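Local coordinates for chitin binding protein (PDB 6IF7) that probably acts as a copper-dependent, chitin-binding lytic polysaccharide monooxygenase of family AA10 and is known as an insecticidal fern protein, at residues His1-Met4 / Arg10-Arg13; Asp6-Val11 / Ile82-Pro87; Cys27-Ala32 / Leu74-Ser79; Pro48-Arg53 / Ile164-Asp169; Ala101-Phe106 / Ser170-Tyr175. All blocks are in the same frame, centred on the assembly; numbering follows the deposited sequence.

From the N terminus, contact 1 closes a very short loop, folding the start of helix 10-16 back on strand 2-6, the strand preceded by a copper-binding histidine. Contact 2 shares Arg10 and Val11 with it and closes a much longer loop, bringing the turn before the helix to strand 84-86; contact 3 is nested inside that loop and joins helix 25-34 to the chain at 74-79. Contact 4 leaves from within the same loop, crosses contacts 2 and 3, and reaches strand 159-167. Contact 5, in series with the first three, crosses contact 4; their centres lie only about 6 Å apart. Contacts 1 and 5 meet at the copper, which joins both parts of the chain.

Contact 1: residues His1-Met4 / Arg10-Arg13; sequences HGSM and RVYR. With CU (copper (II) ion), chain C.
Ser3 and Val11 meet through one atom each, a hydroxyl set against a methyl: OG of Ser3 lies 3.6 Å from CG1 of Val11. The serine CB leads toward helix 10-16, and with OG anti to the backbone N (chi1 -163°) the hydroxyl is carried on to the helix, where it also hydrogen-bonds the hydroxyl of Ser9, the N-cap residue. Val11 offers CG1 from between its own backbone N and carbonyl carbon (chi1 75°). At the next residue the Tyr12 ring comes beside the strand at Met4, its CD2 within 4.0 Å of Met4 O, approaching obliquely, while the methionine side chain runs off toward Tyr97 and Val163. The strand that receives the helix opens the β-sandwich of the LPMO fold, and the residue at the start of the chain supplies two of the three protein atoms on the copper: His1 binds it through its terminal N at 2.1 Å and through ND1 at 2.1 Å, a chelate that His103 completes as the histidine brace of this family. NE2 of His1 is hydrogen-bonded to Glu44, a second-shell carboxylate that, with the metal, should help fix the rotation of the imidazole. The Tyr12 ring also meets Trp42, their planes about 30° apart.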
# COMPACT_ATOMS: atom_id res chain seq x y z
N HIS A 1 7.94 -6.53 -9.46
CA HIS A 1 6.85 -7.20 -8.71
C HIS A 1 7.11 -7.20 -7.20
O HIS A 1 8.23 -7.43 -6.74
CB HIS A 1 6.59 -8.63 -9.24
CG HIS A 1 5.79 -8.66 -10.51
ND1 HIS A 1 6.12 -7.90 -11.62
CD2 HIS A 1 4.66 -9.33 -10.83
CE1 HIS A 1 5.22 -8.11 -12.57
NE2 HIS A 1 4.33 -8.97 -12.11
N GLY A 2 6.05 -6.91 -6.44
CA GLY A 2 6.14 -6.81 -4.98
C GLY A 2 5.00 -6.03 -4.38
O GLY A 2 4.03 -5.70 -5.05
N SER A 3 5.14 -5.75 -3.09
CA SER A 3 4.21 -4.92 -2.34
C SER A 3 4.95 -4.53 -1.03
O SER A 3 6.08 -4.99 -0.81
CB SER A 3 2.92 -5.68 -2.02
OG SER A 3 1.87 -4.80 -1.63
N MET A 4 4.30 -3.72 -0.19
CA MET A 4 4.83 -3.35 1.12
C MET A 4 4.80 -4.51 2.08
O MET A 4 3.80 -5.25 2.19
CB MET A 4 4.11 -2.15 1.74
CG MET A 4 4.57 -0.81 1.21
SD MET A 4 6.29 -0.38 1.67
CE MET A 4 6.04 0.11 3.37
N ARG A 10 -2.30 -4.46 2.56
CA ARG A 10 -3.54 -5.26 2.66
C ARG A 10 -3.45 -6.55 1.84
O ARG A 10 -3.79 -7.63 2.32
CB ARG A 10 -4.74 -4.48 2.13
CG ARG A 10 -5.16 -3.35 3.02
CD ARG A 10 -6.32 -2.57 2.44
NE ARG A 10 -6.67 -1.50 3.38
CZ ARG A 10 -7.56 -0.54 3.13
NH1 ARG A 10 -8.23 -0.49 1.98
NH2 ARG A 10 -7.78 0.39 4.06
N VAL A 11 -2.96 -6.40 0.60
CA VAL A 11 -2.90 -7.51 -0.34
C VAL A 11 -1.95 -8.60 0.12
O VAL A 11 -2.34 -9.77 0.10
CB VAL A 11 -2.66 -7.05 -1.80
CG1 VAL A 11 -1.21 -6.61 -2.07
CG2 VAL A 11 -3.15 -8.12 -2.79
N TYR A 12 -0.76 -8.24 0.59
CA TYR A 12 0.22 -9.24 1.04
C TYR A 12 -0.19 -9.87 2.35
O TYR A 12 -0.02 -11.08 2.51
CB TYR A 12 1.61 -8.63 1.12
CG TYR A 12 2.73 -9.61 1.50
CD1 TYR A 12 2.77 -10.91 0.96
CD2 TYR A 12 3.76 -9.21 2.35
CE1 TYR A 12 3.82 -11.78 1.26
CE2 TYR A 12 4.82 -10.08 2.69
CZ TYR A 12 4.84 -11.38 2.15
OH TYR A 12 5.86 -12.24 2.50
N ARG A 13 -0.75 -9.09 3.28
CA ARG A 13 -1.31 -9.65 4.53
C ARG A 13 -2.44 -10.67 4.29
O ARG A 13 -2.46 -11.74 4.90
CB ARG A 13 -1.83 -8.53 5.43
CG ARG A 13 -2.46 -9.02 6.74
CD ARG A 13 -2.95 -7.88 7.65
NE ARG A 13 -1.91 -7.43 8.57
CZ ARG A 13 -1.48 -8.08 9.65
NH1 ARG A 13 -2.02 -9.24 10.00
NH2 ARG A 13 -0.52 -7.57 10.40
CU CU C . 7.84 -6.72 -11.54

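Contact 2: residues Asp6-Val11 / Ile82-Pro87; sequences DPISRV and IATPLP
Thr84 carries this meeting of the 6-11 turn with the 82-87 chain, pressing its branched side chain against Pro7. Following the second segment in order, Ile82 comes first and leans on Arg13 of helix 10-16, the same arginine that Ile8 touches from the turn. At Thr84 the chain comes closest: its CB stands 3.6 Å from CB of Pro7, so the flank of the proline ring lies alongside the fork of the threonine. The two branches divide the work. CG2, anti to the backbone N, lies beside the proline, 3.9 Å from Pro7 CB, and OG1 (chi1 -61°) turns to two waters that link it to the turn, with no direct hydrogen bond across the segments. The first water donates a hydrogen bond to OD1 of Asp6 at 2.9 Å, accepts one from the backbone N of Ile8, and lies 3.2 Å from Thr84 OG1; the second sits 2.6 Å from the same OG1 and also meets Ile8 O. Further along, Leu86 points its CB toward the turn, but its side chain packs on Phe93, Ile161 and Phe182. The peptide bond before Pro7 is cis, which gives the turn a sharp bend just after strand 2-6. Such a turn, leaving one sheet and passing the short strand 84-86 that runs parallel to 173-182 in the other, is consistent with the two-sheet sandwich core of LPMOs.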
# COMPACT_ATOMS: atom_id res chain seq x y z
N ASP A 6 6.58 -3.94 5.40
CA ASP A 6 6.53 -3.36 6.74
C ASP A 6 6.45 -1.83 6.62
O ASP A 6 7.41 -1.23 6.14
CB ASP A 6 7.76 -3.80 7.52
CG ASP A 6 7.64 -3.58 9.01
OD1 ASP A 6 6.56 -3.81 9.61
OD2 ASP A 6 8.66 -3.19 9.60
N PRO A 7 5.31 -1.22 6.97
CA PRO A 7 4.06 -1.89 7.34
C PRO A 7 3.40 -2.64 6.18
O PRO A 7 3.24 -2.08 5.08
CB PRO A 7 3.13 -0.73 7.74
CG PRO A 7 3.61 0.43 6.91
CD PRO A 7 5.10 0.24 6.78
N ILE A 8 2.97 -3.86 6.48
CA ILE A 8 2.52 -4.81 5.47
C ILE A 8 1.27 -4.31 4.73
O ILE A 8 0.34 -3.78 5.35
CB ILE A 8 2.31 -6.22 6.11
CG1 ILE A 8 2.21 -7.27 5.00
CG2 ILE A 8 1.13 -6.24 7.09
CD1 ILE A 8 2.02 -8.70 5.44
N SER A 9 1.25 -4.47 3.41
CA SER A 9 0.10 -4.08 2.60
C SER A 9 -1.11 -4.97 2.86
O SER A 9 -0.97 -6.10 3.35
CB SER A 9 0.45 -4.18 1.13
OG SER A 9 0.66 -5.54 0.78
N ARG A 10 -2.30 -4.46 2.56
CA ARG A 10 -3.54 -5.26 2.66
C ARG A 10 -3.45 -6.55 1.84
O ARG A 10 -3.79 -7.63 2.32
CB ARG A 10 -4.74 -4.48 2.13
CG ARG A 10 -5.16 -3.35 3.02
CD ARG A 10 -6.32 -2.57 2.44
NE ARG A 10 -6.67 -1.50 3.38
CZ ARG A 10 -7.56 -0.54 3.13
NH1 ARG A 10 -8.23 -0.49 1.98
NH2 ARG A 10 -7.78 0.39 4.06
N VAL A 11 -2.96 -6.40 0.60
CA VAL A 11 -2.90 -7.51 -0.34
C VAL A 11 -1.95 -8.60 0.12
O VAL A 11 -2.34 -9.77 0.10
CB VAL A 11 -2.66 -7.05 -1.80
CG1 VAL A 11 -1.21 -6.61 -2.07
CG2 VAL A 11 -3.15 -8.12 -2.79
N ILE A 82 -6.51 -5.00 9.69
CA ILE A 82 -5.48 -5.15 10.71
C ILE A 82 -4.38 -4.14 10.38
O ILE A 82 -3.96 -4.04 9.23
CB ILE A 82 -4.95 -6.58 10.84
CG1 ILE A 82 -6.10 -7.50 11.25
CG2 ILE A 82 -3.84 -6.66 11.91
CD1 ILE A 82 -5.73 -8.97 11.42
N ALA A 83 -3.96 -3.39 11.39
CA ALA A 83 -3.10 -2.24 11.22
C ALA A 83 -1.77 -2.45 11.94
O ALA A 83 -1.72 -3.12 12.97
CB ALA A 83 -3.79 -1.00 11.74
N THR A 84 -0.71 -1.90 11.36
CA THR A 84 0.62 -1.95 11.92
C THR A 84 0.83 -0.71 12.79
O THR A 84 0.75 0.41 12.27
CB THR A 84 1.67 -2.04 10.80
OG1 THR A 84 1.45 -3.24 10.04
CG2 THR A 84 3.08 -2.07 11.35
N PRO A 85 1.06 -0.90 14.11
CA PRO A 85 1.40 0.23 14.99
C PRO A 85 2.67 0.93 14.49
O PRO A 85 3.63 0.26 14.14
CB PRO A 85 1.67 -0.44 16.35
CG PRO A 85 0.88 -1.71 16.30
CD PRO A 85 0.95 -2.17 14.87
N LEU A 86 2.66 2.26 14.48
CA LEU A 86 3.73 3.05 13.89
C LEU A 86 3.94 4.34 14.71
O LEU A 86 2.98 5.03 14.99
CB LEU A 86 3.28 3.41 12.45
CG LEU A 86 4.24 4.09 11.50
CD1 LEU A 86 5.63 3.51 11.58
CD2 LEU A 86 3.73 3.96 10.07
N PRO A 87 5.19 4.67 15.11
CA PRO A 87 5.37 5.97 15.78
C PRO A 87 5.29 7.17 14.83
O PRO A 87 5.86 7.14 13.74
CB PRO A 87 6.75 5.86 16.42
CG PRO A 87 7.44 4.82 15.61
CD PRO A 87 6.37 3.82 15.28
O HOH W 1 3.93 -4.93 9.02
O HOH W 2 0.11 -2.72 7.85

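Contact 3: residues Cys27-Ala32 / Leu74-Ser79; sequences CQAAVA and LDLARS. With SO4 (sulfate ion), chain D.
Ala29 and Leu76 meet in the largely helical and looped region between strand 2-6 and strand 84-86 of this LPMO-family protein, where one face of helix 25-34 receives the irregular chain at 74-79. The helix presents only small side chains here, and Leu76 lays its branch end on them: CD1 comes 3.6 Å from CB of Ala29 and 3.7 Å from the backbone N of Ala30. An extended second torsion (chi2 175°) sends CD1 straight out from the loop to reach that helical surface. Beside the leucine, Arg78 passes alongside the helix. Its chain bends at chi3, bringing NH1 within 3.4 Å of the Ala29 methyl group, which meets the guanidinium obliquely. The guanidinium edge is turned instead to a sulfate ion, probably from the crystallisation liquor: NH1 donates to O2 of the sulfate at 2.6 Å with an N-H...O angle of 159°, and NH2 adds a weak bond to O3. NH2 is paired as well with Asp80, so the arginine is shared between a protein carboxylate and the bound anion. Around this seam, Ala30 and Leu74 pack on Phe39 of helix 36-40, Cys27 is joined by a disulfide to Cys14 in helix 10-16, and Leu74 O accepts from NH1 of Arg10, linking the loop to the first helix.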
# COMPACT_ATOMS: atom_id res chain seq x y z
N CYS A 27 -10.08 -9.46 5.60
CA CYS A 27 -9.56 -10.29 4.50
C CYS A 27 -10.60 -11.26 3.97
O CYS A 27 -10.63 -11.54 2.77
CB CYS A 27 -8.30 -11.06 4.91
SG CYS A 27 -6.82 -10.04 5.10
N GLN A 28 -11.45 -11.80 4.87
CA GLN A 28 -12.56 -12.65 4.45
C GLN A 28 -13.45 -11.92 3.45
O GLN A 28 -13.74 -12.45 2.38
CB GLN A 28 -13.40 -13.05 5.65
CG GLN A 28 -12.79 -14.13 6.51
CD GLN A 28 -13.63 -14.37 7.74
OE1 GLN A 28 -14.86 -14.34 7.69
NE2 GLN A 28 -12.98 -14.58 8.84
N ALA A 29 -13.84 -10.70 3.81
CA ALA A 29 -14.64 -9.84 2.94
C ALA A 29 -13.91 -9.55 1.63
O ALA A 29 -14.51 -9.66 0.55
CB ALA A 29 -14.98 -8.54 3.66
N ALA A 30 -12.62 -9.22 1.72
CA ALA A 30 -11.81 -8.89 0.54
C ALA A 30 -11.64 -10.06 -0.45
O ALA A 30 -11.73 -9.88 -1.68
CB ALA A 30 -10.45 -8.36 0.97
N VAL A 31 -11.36 -11.25 0.09
CA VAL A 31 -11.19 -12.45 -0.73
C VAL A 31 -12.55 -12.91 -1.28
O VAL A 31 -12.65 -13.32 -2.43
CB VAL A 31 -10.49 -13.59 0.05
CG1 VAL A 31 -10.34 -14.82 -0.84
CG2 VAL A 31 -9.12 -13.15 0.59
N ALA A 32 -13.60 -12.82 -0.47
CA ALA A 32 -14.94 -13.09 -0.95
C ALA A 32 -15.26 -12.23 -2.18
O ALA A 32 -15.83 -12.73 -3.16
CB ALA A 32 -15.96 -12.89 0.15
N LEU A 74 -9.55 -4.93 -2.16
CA LEU A 74 -8.64 -4.03 -1.44
C LEU A 74 -9.22 -2.63 -1.20
O LEU A 74 -8.66 -1.87 -0.41
CB LEU A 74 -7.33 -3.87 -2.21
CG LEU A 74 -6.56 -5.15 -2.55
CD1 LEU A 74 -5.27 -4.80 -3.25
CD2 LEU A 74 -6.24 -5.97 -1.30
N ASP A 75 -10.31 -2.28 -1.91
CA ASP A 75 -10.92 -0.98 -1.76
C ASP A 75 -11.96 -0.90 -0.61
O ASP A 75 -12.49 0.16 -0.33
CB ASP A 75 -11.54 -0.54 -3.08
CG ASP A 75 -10.49 -0.36 -4.20
OD1 ASP A 75 -9.36 0.15 -3.93
OD2 ASP A 75 -10.82 -0.71 -5.36
N LEU A 76 -12.24 -2.01 0.06
CA LEU A 76 -13.23 -2.01 1.09
C LEU A 76 -12.83 -1.01 2.17
O LEU A 76 -11.67 -0.96 2.59
CB LEU A 76 -13.41 -3.41 1.66
CG LEU A 76 -14.01 -4.49 0.75
CD1 LEU A 76 -14.00 -5.84 1.44
CD2 LEU A 76 -15.43 -4.14 0.32
N ALA A 77 -13.79 -0.19 2.57
CA ALA A 77 -13.57 0.84 3.57
C ALA A 77 -14.07 0.30 4.89
O ALA A 77 -15.19 0.59 5.30
CB ALA A 77 -14.29 2.14 3.18
N ARG A 78 -13.24 -0.50 5.53
CA ARG A 78 -13.60 -1.12 6.80
C ARG A 78 -12.79 -0.52 7.94
O ARG A 78 -11.65 -0.08 7.74
CB ARG A 78 -13.36 -2.62 6.76
CG ARG A 78 -14.09 -3.29 5.61
CD ARG A 78 -13.83 -4.76 5.54
NE ARG A 78 -14.14 -5.44 6.79
CZ ARG A 78 -15.18 -6.24 7.03
NH1 ARG A 78 -16.09 -6.51 6.11
NH2 ARG A 78 -15.30 -6.81 8.22
N SER A 79 -13.41 -0.53 9.12
CA SER A 79 -12.79 -0.12 10.36
C SER A 79 -11.93 -1.21 10.94
O SER A 79 -11.23 -0.94 11.86
CB SER A 79 -13.84 0.26 11.44
OG SER A 79 -15.15 0.33 10.92
S SO4 D . -18.76 -8.66 7.53
O1 SO4 D . -20.07 -8.28 6.94
O2 SO4 D . -17.71 -8.55 6.49
O3 SO4 D . -18.48 -7.81 8.71
O4 SO4 D . -18.83 -10.06 8.01

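Contact 4: residues Pro48-Arg53 / Ile164-Asp169; sequences PNAAGR and IWQRTD. With SO4 (sulfate ion), chain E.
Gly52 reaches Gln166 by an uncommon route: its backbone N donates to OE1 from above the carbonyl plane of the amide, 52° out of it, instead of along a lone pair. The bond is short, 2.7 Å from Gly52 N to Gln166 OE1, yet bent, with an N-H...O angle of 130°. The donor belongs to a type I' turn running from Ala50 to Arg53, in which Ala51 and Gly52 both adopt positive phi. The bond ties this turn, between strand 46-47 and helix 54-57, to strand 159-167 of the mixed sheet, whose following loop carries Thr168 of the glycan pocket. Around the same oxygen, the methyl CB of Ala50 approaches to 3.9 Å. Gln166 gets there by leaving the backbone with CG anti to N (chi1 179°) and then bending at chi2. Its NE2 is held more regularly, donating to Arg167 O at 3.2 Å, nearly straight and on a lone pair in the carbonyl plane. Arg53 braces the turn: NE donates to Ala50 O at 2.9 Å and NH2 to Asn49 O. Arg167 grips OD1 of Asp169 side-on with NE, at 3.0 Å, and NH2. Its NH2 also reaches O3 of a sulfate, probably a crystallisation component, and its NH1 pairs with Glu172. With both ends of the Gln166 amide engaged, its rotation should be fixed, while Arg167, close to His103, may offset the charge of Asp169 and Glu172.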
# COMPACT_ATOMS: atom_id res chain seq x y z
N PRO A 48 0.48 -1.37 -15.88
CA PRO A 48 1.64 -1.52 -16.80
C PRO A 48 1.96 -0.27 -17.60
O PRO A 48 3.05 -0.08 -18.07
CB PRO A 48 1.22 -2.66 -17.75
CG PRO A 48 0.00 -3.27 -17.16
CD PRO A 48 -0.65 -2.23 -16.30
N ASN A 49 0.96 0.58 -17.66
CA ASN A 49 0.92 1.75 -18.45
C ASN A 49 1.19 3.09 -17.74
O ASN A 49 1.17 4.11 -18.40
CB ASN A 49 -0.52 1.80 -18.98
CG ASN A 49 -0.62 2.54 -20.25
OD1 ASN A 49 0.41 2.75 -20.92
ND2 ASN A 49 -1.84 2.96 -20.62
N ALA A 50 1.44 3.12 -16.43
CA ALA A 50 1.26 4.37 -15.66
C ALA A 50 1.96 5.60 -16.21
O ALA A 50 1.32 6.61 -16.46
CB ALA A 50 1.66 4.19 -14.21
N ALA A 51 3.27 5.50 -16.37
CA ALA A 51 4.10 6.62 -16.79
C ALA A 51 3.87 7.83 -15.86
O ALA A 51 3.79 8.96 -16.32
CB ALA A 51 3.82 6.98 -18.26
N GLY A 52 3.78 7.57 -14.55
CA GLY A 52 3.65 8.64 -13.56
C GLY A 52 2.29 9.30 -13.43
O GLY A 52 2.12 10.21 -12.62
N ARG A 53 1.29 8.82 -14.18
CA ARG A 53 -0.02 9.47 -14.28
C ARG A 53 -1.01 8.82 -13.31
O ARG A 53 -2.10 8.41 -13.69
CB ARG A 53 -0.53 9.39 -15.72
CG ARG A 53 0.41 10.02 -16.74
CD ARG A 53 -0.05 9.74 -18.16
NE ARG A 53 0.08 8.32 -18.47
CZ ARG A 53 -0.75 7.62 -19.25
NH1 ARG A 53 -1.81 8.19 -19.80
NH2 ARG A 53 -0.51 6.33 -19.46
N ILE A 164 3.60 4.25 -3.87
CA ILE A 164 3.64 4.14 -5.32
C ILE A 164 5.08 3.81 -5.74
O ILE A 164 6.00 4.57 -5.43
CB ILE A 164 3.19 5.46 -5.98
CG1 ILE A 164 1.81 5.87 -5.50
CG2 ILE A 164 3.22 5.33 -7.50
CD1 ILE A 164 1.43 7.31 -5.81
N TRP A 165 5.27 2.69 -6.44
CA TRP A 165 6.59 2.28 -6.96
C TRP A 165 6.59 2.50 -8.47
O TRP A 165 6.02 1.69 -9.21
CB TRP A 165 6.85 0.80 -6.62
CG TRP A 165 8.20 0.22 -7.01
CD1 TRP A 165 9.36 0.89 -7.23
CD2 TRP A 165 8.52 -1.19 -7.13
NE1 TRP A 165 10.38 0.01 -7.52
CE2 TRP A 165 9.89 -1.27 -7.46
CE3 TRP A 165 7.77 -2.38 -7.02
CZ2 TRP A 165 10.54 -2.51 -7.66
CZ3 TRP A 165 8.42 -3.59 -7.24
CH2 TRP A 165 9.79 -3.65 -7.54
N GLN A 166 7.18 3.61 -8.92
CA GLN A 166 7.27 3.94 -10.36
C GLN A 166 8.63 3.44 -10.92
O GLN A 166 9.69 3.82 -10.44
CB GLN A 166 7.09 5.46 -10.57
CG GLN A 166 7.17 5.95 -12.02
CD GLN A 166 6.11 5.36 -12.96
OE1 GLN A 166 4.95 5.74 -12.92
NE2 GLN A 166 6.53 4.44 -13.81
N ARG A 167 8.58 2.57 -11.93
CA ARG A 167 9.80 2.13 -12.61
C ARG A 167 10.39 3.23 -13.47
O ARG A 167 9.66 4.07 -13.97
CB ARG A 167 9.53 0.91 -13.48
CG ARG A 167 9.36 -0.32 -12.63
CD ARG A 167 8.95 -1.50 -13.45
NE ARG A 167 10.01 -1.90 -14.37
CZ ARG A 167 9.97 -2.99 -15.12
NH1 ARG A 167 8.94 -3.82 -15.07
NH2 ARG A 167 10.98 -3.26 -15.93
N THR A 168 11.71 3.21 -13.61
CA THR A 168 12.47 4.19 -14.43
C THR A 168 12.87 3.68 -15.81
O THR A 168 13.22 4.48 -16.69
CB THR A 168 13.74 4.65 -13.70
OG1 THR A 168 14.54 3.52 -13.37
CG2 THR A 168 13.37 5.40 -12.44
N ASP A 169 12.84 2.36 -15.99
CA ASP A 169 13.10 1.71 -17.29
C ASP A 169 11.80 1.30 -17.99
O ASP A 169 11.83 0.57 -18.98
CB ASP A 169 13.96 0.47 -17.08
CG ASP A 169 13.34 -0.52 -16.11
OD1 ASP A 169 12.22 -0.26 -15.59
OD2 ASP A 169 13.98 -1.53 -15.84
S SO4 E . 9.83 -6.95 -16.52
O1 SO4 E . 9.90 -8.35 -16.98
O2 SO4 E . 9.10 -6.14 -17.54
O3 SO4 E . 11.20 -6.40 -16.32
O4 SO4 E . 9.11 -6.91 -15.23

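Contact 5: residues Ala101-Phe106 / Ser170-Tyr175; sequences AAHLGF and SPEAFY. With CU (copper (II) ion), chain C; NAG (2-acetamido-2-deoxy-beta-D-glucopyranose), chain B; NAG (2-acetamido-2-deoxy-beta-D-glucopyranose), chain F.
The side chains of His103 and Phe174 cross at about a right angle, though their ring planes are only moderately inclined: the phenyl atom CE1 lies at the edge of the imidazole, near its plane, 4.1 Å from CD2. One face of the same imidazole is roofed by Ala101 O, 3.8 Å above the plane over its centre. At the ring's metal end NE2 binds the copper at 2.1 Å, and CZ of Phe174 comes to 3.4 Å from the metal, close enough that it probably shields that side, as the buried aromatic beside the copper does in many AA10 enzymes. OE1 of Glu172 stands 4.3 Å from NE2 of His103 without a bond; that carboxylate is paired with Arg167. The backbone N of Glu172 donates to OG of Ser170, an ST turn. Further along, on strand 105-111, another flat group is used: one face of the Phe106 ring is covered by a sugar, C5 of one N-acetylglucosamine lying 3.7 Å above the plane over its centre, consistent with CH-pi packing in the glycan pocket. Trp165 of strand 159-167 meets both His103 and Phe174. That strand runs antiparallel to both 105-111 and 173-182, its neighbours in the mixed sheet.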
# COMPACT_ATOMS: atom_id res chain seq x y z
N ALA A 101 10.47 -9.59 -7.67
CA ALA A 101 11.40 -9.22 -8.74
C ALA A 101 11.74 -7.74 -8.57
O ALA A 101 10.85 -6.89 -8.63
CB ALA A 101 10.75 -9.44 -10.11
N ALA A 102 13.02 -7.46 -8.31
CA ALA A 102 13.50 -6.09 -8.14
C ALA A 102 13.42 -5.35 -9.47
O ALA A 102 13.45 -5.98 -10.52
CB ALA A 102 14.93 -6.09 -7.62
N HIS A 103 13.28 -4.03 -9.41
CA HIS A 103 13.27 -3.19 -10.62
C HIS A 103 14.02 -1.91 -10.37
O HIS A 103 14.18 -1.49 -9.23
CB HIS A 103 11.86 -2.83 -11.11
CG HIS A 103 11.04 -4.00 -11.55
ND1 HIS A 103 11.54 -5.01 -12.34
CD2 HIS A 103 9.74 -4.32 -11.32
CE1 HIS A 103 10.60 -5.90 -12.57
NE2 HIS A 103 9.50 -5.51 -11.95
N LEU A 104 14.44 -1.27 -11.47
CA LEU A 104 14.89 0.10 -11.46
C LEU A 104 13.65 0.96 -11.27
O LEU A 104 12.76 0.95 -12.12
CB LEU A 104 15.58 0.48 -12.77
CG LEU A 104 16.86 -0.28 -13.05
CD1 LEU A 104 17.24 -0.14 -14.53
CD2 LEU A 104 17.96 0.19 -12.12
N GLY A 105 13.59 1.69 -10.16
CA GLY A 105 12.44 2.56 -9.90
C GLY A 105 12.58 3.34 -8.61
O GLY A 105 13.57 3.21 -7.89
N PHE A 106 11.58 4.16 -8.33
CA PHE A 106 11.53 4.95 -7.10
C PHE A 106 10.21 4.77 -6.38
O PHE A 106 9.18 4.49 -7.01
CB PHE A 106 11.80 6.44 -7.37
CG PHE A 106 10.78 7.12 -8.25
CD1 PHE A 106 9.63 7.69 -7.70
CD2 PHE A 106 11.01 7.27 -9.61
CE1 PHE A 106 8.71 8.36 -8.51
CE2 PHE A 106 10.10 7.94 -10.43
CZ PHE A 106 8.94 8.48 -9.88
N SER A 170 10.67 1.76 -17.47
CA SER A 170 9.36 1.26 -17.87
C SER A 170 8.27 2.19 -17.35
O SER A 170 8.44 2.78 -16.28
CB SER A 170 9.15 -0.11 -17.24
OG SER A 170 7.81 -0.56 -17.40
N PRO A 171 7.15 2.30 -18.08
CA PRO A 171 6.01 3.09 -17.55
C PRO A 171 5.23 2.39 -16.43
O PRO A 171 4.35 3.01 -15.83
CB PRO A 171 5.10 3.25 -18.78
CG PRO A 171 5.42 2.07 -19.65
CD PRO A 171 6.82 1.62 -19.34
N GLU A 172 5.54 1.11 -16.17
CA GLU A 172 4.85 0.35 -15.15
C GLU A 172 5.08 0.88 -13.73
O GLU A 172 6.20 1.21 -13.34
CB GLU A 172 5.30 -1.10 -15.22
CG GLU A 172 4.58 -2.02 -14.25
CD GLU A 172 5.13 -3.43 -14.32
OE1 GLU A 172 6.35 -3.59 -14.10
OE2 GLU A 172 4.36 -4.38 -14.56
N ALA A 173 3.99 0.91 -12.98
CA ALA A 173 4.00 1.26 -11.58
C ALA A 173 3.17 0.25 -10.76
O ALA A 173 2.25 -0.39 -11.29
CB ALA A 173 3.44 2.66 -11.42
N PHE A 174 3.53 0.11 -9.48
CA PHE A 174 2.87 -0.74 -8.51
C PHE A 174 2.31 0.14 -7.38
O PHE A 174 2.87 1.18 -7.05
CB PHE A 174 3.84 -1.78 -7.95
CG PHE A 174 4.37 -2.73 -9.00
CD1 PHE A 174 5.40 -2.34 -9.86
CD2 PHE A 174 3.81 -4.00 -9.16
CE1 PHE A 174 5.87 -3.21 -10.86
CE2 PHE A 174 4.29 -4.87 -10.14
CZ PHE A 174 5.30 -4.48 -10.99
N TYR A 175 1.20 -0.30 -6.80
CA TYR A 175 0.46 0.49 -5.81
C TYR A 175 0.15 -0.36 -4.60
O TYR A 175 -0.33 -1.48 -4.74
CB TYR A 175 -0.82 1.02 -6.45
CG TYR A 175 -0.54 1.85 -7.70
CD1 TYR A 175 -0.32 3.23 -7.61
CD2 TYR A 175 -0.47 1.26 -8.96
CE1 TYR A 175 -0.05 3.99 -8.75
CE2 TYR A 175 -0.19 2.00 -10.10
CZ TYR A 175 0.01 3.36 -10.00
OH TYR A 175 0.28 4.11 -11.12
CU CU C . 7.84 -6.72 -11.54
C1 NAG B . 10.12 11.44 -6.61
C2 NAG B . 9.37 12.57 -7.32
C3 NAG B . 9.38 12.29 -8.79
C4 NAG B . 10.80 12.19 -9.31
C5 NAG B . 11.53 11.09 -8.56
C6 NAG B . 12.99 11.07 -8.97
C7 NAG B . 7.51 13.67 -6.21
C8 NAG B . 6.05 13.58 -5.87
N2 NAG B . 7.99 12.65 -6.89
O3 NAG B . 8.69 13.36 -9.47
O4 NAG B . 10.75 11.92 -10.71
O5 NAG B . 11.44 11.32 -7.17
O6 NAG B . 13.65 10.06 -8.20
O7 NAG B . 8.19 14.61 -5.91
C1 NAG F . 11.58 12.78 -11.49
C2 NAG F . 11.64 12.24 -12.91
C3 NAG F . 12.48 13.16 -13.79
C4 NAG F . 12.07 14.61 -13.62
C5 NAG F . 11.96 15.02 -12.16
C6 NAG F . 11.54 16.49 -12.12
C7 NAG F . 11.47 9.86 -13.51
C8 NAG F . 12.19 8.56 -13.65
N2 NAG F . 12.18 10.89 -13.00
O3 NAG F . 12.24 12.79 -15.13
O4 NAG F . 13.02 15.47 -14.26
O5 NAG F . 11.05 14.11 -11.52
O6 NAG F . 11.01 16.81 -10.85
O7 NAG F . 10.31 9.95 -13.87